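Local coordinates for protein putative transcriptional regulator, sugar-binding family (Arthrobacter aurescens, PDB 3NZE) that probably acts as a DNA-binding transcriptional regulator of the SorC family that responds to sugars through its carbohydrate-binding domain, at residues R221-R224 against R225-C228. Residues are numbered along the deposited sequence; the frame is centred on the assembly and turned at random.
Sequences RQVR and RRIC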
# COMPACT_ATOMS: atom_id res chain seq x y z
N ARG A 221 -5.96 9.77 5.00
CA ARG A 221 -5.60 10.36 6.28
C ARG A 221 -6.77 10.40 7.26
O ARG A 221 -6.57 10.63 8.44
CB ARG A 221 -5.00 11.76 6.08
CG ARG A 221 -3.55 11.74 5.60
CD ARG A 221 -2.92 13.15 5.61
NE ARG A 221 -3.45 14.01 4.56
CZ ARG A 221 -2.89 14.16 3.36
NH1 ARG A 221 -1.77 13.52 3.05
NH2 ARG A 221 -3.46 14.96 2.46
N GLN A 222 -7.99 10.17 6.77
CA GLN A 222 -9.15 10.17 7.66
C GLN A 222 -9.52 8.77 8.12
O GLN A 222 -10.42 8.59 8.95
CB GLN A 222 -10.38 10.81 6.99
CG GLN A 222 -10.08 12.02 6.10
CD GLN A 222 -9.26 13.09 6.81
OE1 GLN A 222 -9.44 13.34 8.00
NE2 GLN A 222 -8.35 13.72 6.07
N VAL A 223 -8.84 7.76 7.57
CA VAL A 223 -9.11 6.39 7.95
C VAL A 223 -8.46 6.14 9.31
O VAL A 223 -7.38 6.65 9.60
CB VAL A 223 -8.58 5.40 6.90
CG1 VAL A 223 -8.77 3.95 7.36
CG2 VAL A 223 -9.29 5.63 5.58
N ARG A 224 -9.14 5.37 10.16
CA ARG A 224 -8.68 5.23 11.55
C ARG A 224 -7.29 4.61 11.72
O ARG A 224 -6.44 5.17 12.41
CB ARG A 224 -9.70 4.47 12.38
CG ARG A 224 -9.52 4.75 13.85
CD ARG A 224 -10.42 3.90 14.70
NE ARG A 224 -9.87 2.57 14.87
CZ ARG A 224 -10.37 1.50 14.26
NH1 ARG A 224 -9.82 0.31 14.46
NH2 ARG A 224 -11.42 1.63 13.47
N ARG A 225 -7.08 3.45 11.13
CA ARG A 225 -5.78 2.81 11.14
C ARG A 225 -5.32 2.57 9.70
O ARG A 225 -6.08 2.06 8.87
CB ARG A 225 -5.82 1.47 11.90
CG ARG A 225 -6.22 1.57 13.39
CD ARG A 225 -5.19 2.31 14.24
NE ARG A 225 -4.01 1.50 14.59
CZ ARG A 225 -3.90 0.74 15.68
NH1 ARG A 225 -4.91 0.65 16.54
NH2 ARG A 225 -2.78 0.06 15.91
N ARG A 226 -4.07 2.94 9.43
CA ARG A 226 -3.48 2.75 8.11
C ARG A 226 -2.20 1.95 8.28
O ARG A 226 -1.22 2.43 8.85
CB ARG A 226 -3.18 4.10 7.44
CG ARG A 226 -4.42 4.83 6.96
CD ARG A 226 -4.83 5.92 7.90
NE ARG A 226 -3.78 6.93 8.06
CZ ARG A 226 -3.85 7.94 8.91
NH1 ARG A 226 -2.84 8.81 9.00
NH2 ARG A 226 -4.92 8.09 9.68
N ILE A 227 -2.21 0.72 7.79
CA ILE A 227 -1.10 -0.21 8.02
C ILE A 227 -0.26 -0.24 6.76
O ILE A 227 -0.73 -0.65 5.70
CB ILE A 227 -1.58 -1.64 8.34
CG1 ILE A 227 -2.39 -1.68 9.64
CG2 ILE A 227 -0.40 -2.58 8.52
CD1 ILE A 227 -3.81 -1.23 9.51
N CYS A 228 0.98 0.22 6.91
CA CYS A 228 1.89 0.38 5.79
C CYS A 228 2.99 -0.67 5.90
O CYS A 228 3.66 -0.78 6.94
CB CYS A 228 2.49 1.79 5.86
SG CYS A 228 3.68 2.14 4.56
O HOH W 1 -4.16 11.42 10.11
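Arg226 NH2 donates to Val223 O at 2.9 Å, a nearly straight bond (163°) in which the carbonyl oxygen lies at the edge of the guanidinium, within its plane. The same group bonds to three more oxygens: NE to Leu247 O, NH1 to Gly246 O, and NH1 to a water 3.1 Å away that donates in turn to Arg221 O. One face of the guanidinium lies against the backbone of Arg221, whose CA sits 4.0 Å above the plane, over its centre. The turn at chi2 (101°) brings Arg226 CD to 3.9 Å from Val223 CB, and the bend at chi3 (61°) carries the guanidinium back toward the loop. Val223 CG1 packs at 3.6 Å from Arg225 O, and Arg225 turns its own guanidinium to a salt bridge with Asp250. With an alanine in place of Arg226, Val223 O would probably lose its donor, and the loop its tie to Leu247 and Gly246. The loop joins helix 217-221 to strand 225-230; with three main-chain carbonyls and a water as its acceptors, one cationic side chain links the start of this strand to the loop before it and to that leading into strand 250-254.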